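PDB 6N2B: tapirin from Caldicellulosiruptor kristjanssonii, which probably binds cellulose through its C-terminal beta-helix domain, helping an extremely thermophilic bacterium adhere to plant biomass. Local coordinates for residues 368-381 with 388-402. Numbering follows the deposited sequence.
Sequences VFIEAGATLVTRAI and IEGPGTRQVNPSATF
Arg-379 reaches out from the corner after strand 375-378 and is met along its length by the turn of residues 397-400 and by Phe-402. Its CB and CG run past Asn-397 O, CG at 3.5 Å, and CD comes 3.6 Å from Pro-398 O. With the chain extended from CG to NE (chi3 -174°), NE and NH2 grip Ala-400 O side-on, each at 2.9 Å, and this oxygen lies in the guanidinium plane. One guanidinium face lies flat on the Phe-402 ring, planes 21° apart, in a cation-pi stack with CZ 3.7 Å from the ring centroid; NH1 also forms a salt bridge with Asp-358. A leucine here would probably leave Ala-400 O without its two donors and Asp-358 without its countercharge, freeing the Phe-402 ring to shift. Behind the corner, strands 375-378 and 393-396 pair in parallel, Thr-378 N bonding to Gln-395 O at 3.0 Å. At the other end Gly-390 CA sits over a face of the Phe-369 ring, a CH-pi contact, and Ile-370 CD1 packs on Arg-394 CB. Two parallel ladders, separated by loops that shift the register by two residues, join successive coils as in a right-handed parallel beta-helix.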
loop_
_atom_site.group_PDB
_atom_site.type_symbol
_atom_site.label_atom_id
_atom_site.label_comp_id
_atom_site.label_asym_id
_atom_site.label_seq_id
_atom_site.Cartn_x
_atom_site.Cartn_y
_atom_site.Cartn_z
ATOM N N VAL A 368 26.142 6.349 8.162
ATOM C CA VAL A 368 25.581 7.216 7.130
ATOM C C VAL A 368 26.662 7.437 6.091
ATOM O O VAL A 368 27.760 7.895 6.423
ATOM C CB VAL A 368 25.095 8.561 7.682
ATOM C CG1 VAL A 368 25.003 9.586 6.540
ATOM C CG2 VAL A 368 23.777 8.408 8.388
ATOM N N PHE A 369 26.360 7.122 4.841
ATOM C CA PHE A 369 27.281 7.335 3.741
ATOM C C PHE A 369 26.738 8.445 2.853
ATOM O O PHE A 369 25.595 8.380 2.406
ATOM C CB PHE A 369 27.464 6.040 2.955
ATOM C CG PHE A 369 28.594 6.068 1.981
ATOM C CD1 PHE A 369 28.403 6.541 0.685
ATOM C CD2 PHE A 369 29.844 5.589 2.342
ATOM C CE1 PHE A 369 29.453 6.553 -0.237
ATOM C CE2 PHE A 369 30.903 5.600 1.431
ATOM C CZ PHE A 369 30.707 6.079 0.140
ATOM N N ILE A 370 27.549 9.465 2.609
ATOM C CA ILE A 370 27.192 10.551 1.707
ATOM C C ILE A 370 28.016 10.398 0.434
ATOM O O ILE A 370 29.253 10.473 0.462
ATOM C CB ILE A 370 27.411 11.917 2.364
ATOM C CG1 ILE A 370 26.778 11.888 3.750
ATOM C CG2 ILE A 370 26.819 13.030 1.508
ATOM C CD1 ILE A 370 27.248 12.955 4.640
ATOM N N GLU A 371 27.336 10.171 -0.682
ATOM C CA GLU A 371 28.083 9.911 -1.895
ATOM C C GLU A 371 28.605 11.215 -2.477
ATOM O O GLU A 371 28.204 12.316 -2.081
ATOM C CB GLU A 371 27.225 9.161 -2.913
ATOM C CG GLU A 371 27.213 7.659 -2.667
ATOM C CD GLU A 371 26.321 6.901 -3.637
ATOM O OE1 GLU A 371 25.688 7.553 -4.506
ATOM O OE2 GLU A 371 26.259 5.651 -3.519
ATOM N N ALA A 372 29.539 11.071 -3.415
ATOM C CA ALA A 372 30.100 12.228 -4.092
ATOM C C ALA A 372 28.991 13.015 -4.775
ATOM O O ALA A 372 28.126 12.445 -5.439
ATOM C CB ALA A 372 31.144 11.783 -5.112
ATOM N N GLY A 373 29.011 14.329 -4.607
ATOM C CA GLY A 373 27.969 15.146 -5.178
ATOM C C GLY A 373 26.686 15.177 -4.388
ATOM O O GLY A 373 25.771 15.919 -4.771
ATOM N N ALA A 374 26.588 14.404 -3.302
ATOM C CA ALA A 374 25.462 14.471 -2.382
ATOM C C ALA A 374 25.772 15.424 -1.228
ATOM O O ALA A 374 26.901 15.885 -1.058
ATOM C CB ALA A 374 25.122 13.082 -1.854
ATOM N N THR A 375 24.750 15.706 -0.418
ATOM C CA THR A 375 24.850 16.665 0.680
ATOM C C THR A 375 23.828 16.341 1.764
ATOM O O THR A 375 22.641 16.179 1.474
ATOM C CB THR A 375 24.619 18.096 0.184
ATOM O OG1 THR A 375 25.604 18.442 -0.800
ATOM C CG2 THR A 375 24.685 19.063 1.343
ATOM N N LEU A 376 24.287 16.262 3.009
ATOM C CA LEU A 376 23.418 16.123 4.168
ATOM C C LEU A 376 23.464 17.432 4.938
ATOM O O LEU A 376 24.552 17.946 5.205
ATOM C CB LEU A 376 23.872 14.958 5.051
ATOM C CG LEU A 376 22.927 14.457 6.154
ATOM C CD1 LEU A 376 23.310 13.040 6.548
ATOM C CD2 LEU A 376 22.927 15.358 7.389
ATOM N N VAL A 377 22.296 17.969 5.294
ATOM C CA VAL A 377 22.191 19.258 5.987
ATOM C C VAL A 377 21.343 19.087 7.238
ATOM O O VAL A 377 20.123 18.910 7.141
ATOM C CB VAL A 377 21.587 20.341 5.092
ATOM C CG1 VAL A 377 21.478 21.643 5.862
ATOM C CG2 VAL A 377 22.418 20.502 3.854
ATOM N N THR A 378 21.971 19.178 8.411
ATOM C CA THR A 378 21.271 18.995 9.679
ATOM C C THR A 378 21.450 20.219 10.568
ATOM O O THR A 378 22.451 20.926 10.476
ATOM C CB THR A 378 21.755 17.722 10.412
ATOM O OG1 THR A 378 20.858 17.415 11.486
ATOM C CG2 THR A 378 23.170 17.896 10.966
ATOM N N ARG A 379 20.469 20.473 11.429
ATOM C CA ARG A 379 20.567 21.576 12.382
ATOM C C ARG A 379 21.263 21.177 13.678
ATOM O O ARG A 379 21.820 22.047 14.359
ATOM C CB ARG A 379 19.171 22.145 12.695
ATOM C CG ARG A 379 18.515 22.823 11.493
ATOM C CD ARG A 379 17.324 23.706 11.863
ATOM N NE ARG A 379 16.646 24.218 10.668
ATOM C CZ ARG A 379 15.504 23.726 10.177
ATOM N NH1 ARG A 379 14.896 22.706 10.775
ATOM N NH2 ARG A 379 14.966 24.249 9.083
ATOM N N ALA A 380 21.245 19.889 14.022
ATOM C CA ALA A 380 21.936 19.355 15.189
ATOM C C ALA A 380 22.314 17.910 14.906
ATOM O O ALA A 380 21.663 17.230 14.106
ATOM C CB ALA A 380 21.078 19.438 16.452
ATOM N N ILE A 381 23.363 17.443 15.584
ATOM C CA ILE A 381 23.994 16.162 15.285
ATOM C C ILE A 381 24.426 15.507 16.590
ATOM O O ILE A 381 24.687 16.182 17.593
ATOM C CB ILE A 381 25.196 16.355 14.335
ATOM C CG1 ILE A 381 25.741 15.021 13.821
ATOM C CG2 ILE A 381 26.274 17.155 15.037
ATOM C CD1 ILE A 381 26.705 15.180 12.659
ATOM N N ILE A 388 30.107 8.341 9.983
ATOM C CA ILE A 388 29.729 8.975 8.725
ATOM C C ILE A 388 30.974 9.042 7.857
ATOM O O ILE A 388 31.970 9.666 8.242
ATOM C CB ILE A 388 29.140 10.378 8.915
ATOM C CG1 ILE A 388 27.821 10.307 9.648
ATOM C CG2 ILE A 388 28.891 11.047 7.583
ATOM C CD1 ILE A 388 27.775 11.249 10.756
ATOM N N GLU A 389 30.930 8.394 6.701
ATOM C CA GLU A 389 32.050 8.423 5.772
ATOM C C GLU A 389 31.517 8.853 4.407
ATOM O O GLU A 389 30.399 9.361 4.260
ATOM C CB GLU A 389 32.778 7.069 5.736
ATOM C CG GLU A 389 32.752 6.279 7.036
ATOM C CD GLU A 389 34.016 5.422 7.259
ATOM O OE1 GLU A 389 35.081 5.733 6.645
ATOM O OE2 GLU A 389 33.967 4.448 8.038
ATOM N N GLY A 390 32.317 8.626 3.371
ATOM C CA GLY A 390 31.943 8.980 2.027
ATOM C C GLY A 390 32.444 10.348 1.610
ATOM O O GLY A 390 32.723 11.222 2.440
ATOM N N PRO A 391 32.544 10.560 0.299
ATOM C CA PRO A 391 33.172 11.779 -0.236
ATOM C C PRO A 391 32.256 12.987 -0.381
ATOM O O PRO A 391 32.699 14.005 -0.926
ATOM C CB PRO A 391 33.651 11.312 -1.619
ATOM C CG PRO A 391 32.631 10.270 -2.026
ATOM C CD PRO A 391 32.214 9.582 -0.756
ATOM N N GLY A 392 31.014 12.918 0.076
ATOM C CA GLY A 392 30.124 14.049 -0.049
ATOM C C GLY A 392 30.170 14.998 1.146
ATOM O O GLY A 392 30.790 14.723 2.175
ATOM N N THR A 393 29.463 16.114 0.986
ATOM C CA THR A 393 29.404 17.171 1.984
ATOM C C THR A 393 28.403 16.868 3.094
ATOM O O THR A 393 27.269 16.459 2.838
ATOM C CB THR A 393 29.014 18.474 1.301
ATOM O OG1 THR A 393 29.913 18.719 0.213
ATOM C CG2 THR A 393 29.021 19.641 2.287
ATOM N N ARG A 394 28.822 17.110 4.333
ATOM C CA ARG A 394 27.984 16.997 5.523
ATOM C C ARG A 394 28.045 18.337 6.255
ATOM O O ARG A 394 29.134 18.824 6.571
ATOM C CB ARG A 394 28.469 15.813 6.386
ATOM C CG ARG A 394 28.531 16.018 7.880
ATOM C CD ARG A 394 29.649 15.182 8.543
ATOM N NE ARG A 394 29.790 15.515 9.969
ATOM C CZ ARG A 394 30.571 14.861 10.828
ATOM N NH1 ARG A 394 31.294 13.829 10.401
ATOM N NH2 ARG A 394 30.632 15.241 12.110
ATOM N N GLN A 395 26.888 18.957 6.488
ATOM C CA GLN A 395 26.817 20.351 6.924
ATOM C C GLN A 395 25.936 20.487 8.164
ATOM O O GLN A 395 24.774 20.067 8.152
ATOM C CB GLN A 395 26.276 21.239 5.788
ATOM C CG GLN A 395 26.582 22.719 5.937
ATOM C CD GLN A 395 25.637 23.630 5.147
ATOM O OE1 GLN A 395 24.457 23.757 5.475
ATOM N NE2 GLN A 395 26.162 24.273 4.111
ATOM N N VAL A 396 26.478 21.080 9.230
ATOM C CA VAL A 396 25.720 21.358 10.450
ATOM C C VAL A 396 25.480 22.864 10.534
ATOM O O VAL A 396 26.432 23.659 10.510
ATOM C CB VAL A 396 26.436 20.855 11.711
ATOM C CG1 VAL A 396 25.549 21.059 12.911
ATOM C CG2 VAL A 396 26.822 19.398 11.575
ATOM N N ASN A 397 24.206 23.256 10.653
ATOM C CA ASN A 397 23.812 24.665 10.604
ATOM C C ASN A 397 22.540 24.822 11.422
ATOM O O ASN A 397 21.430 24.602 10.915
ATOM C CB ASN A 397 23.610 25.150 9.169
ATOM C CG ASN A 397 23.034 26.563 9.096
ATOM O OD1 ASN A 397 22.854 27.235 10.121
ATOM N ND2 ASN A 397 22.757 27.026 7.876
ATOM N N PRO A 398 22.656 25.237 12.685
ATOM C CA PRO A 398 21.473 25.311 13.564
ATOM C C PRO A 398 20.363 26.224 13.065
ATOM O O PRO A 398 19.242 26.150 13.594
ATOM C CB PRO A 398 22.057 25.826 14.887
ATOM C CG PRO A 398 23.479 25.354 14.866
ATOM C CD PRO A 398 23.911 25.455 13.423
ATOM N N SER A 399 20.625 27.070 12.077
ATOM C CA SER A 399 19.639 28.010 11.563
ATOM C C SER A 399 19.372 27.764 10.081
ATOM O O SER A 399 18.999 28.680 9.336
ATOM C CB SER A 399 20.095 29.449 11.811
ATOM O OG SER A 399 20.778 29.984 10.678
ATOM N N ALA A 400 19.573 26.524 9.642
ATOM C CA ALA A 400 19.387 26.194 8.238
ATOM C C ALA A 400 17.937 26.419 7.813
ATOM O O ALA A 400 16.992 26.238 8.590
ATOM C CB ALA A 400 19.802 24.746 7.971
ATOM N N THR A 401 17.779 26.836 6.562
ATOM C CA THR A 401 16.478 27.007 5.938
ATOM C C THR A 401 16.248 25.839 4.991
ATOM O O THR A 401 17.026 25.642 4.051
ATOM C CB THR A 401 16.414 28.333 5.184
ATOM O OG1 THR A 401 16.174 29.396 6.114
ATOM C CG2 THR A 401 15.316 28.305 4.121
ATOM N N PHE A 402 15.189 25.057 5.243
ATOM C CA PHE A 402 14.875 23.929 4.374
ATOM C C PHE A 402 13.909 24.348 3.274
ATOM O O PHE A 402 13.186 25.341 3.407
ATOM C CB PHE A 402 14.268 22.787 5.183
ATOM C CG PHE A 402 15.199 22.202 6.206
ATOM C CD1 PHE A 402 16.555 22.515 6.199
ATOM C CD2 PHE A 402 14.719 21.325 7.172
ATOM C CE1 PHE A 402 17.411 21.976 7.142
ATOM C CE2 PHE A 402 15.575 20.771 8.119
ATOM C CZ PHE A 402 16.918 21.099 8.107
#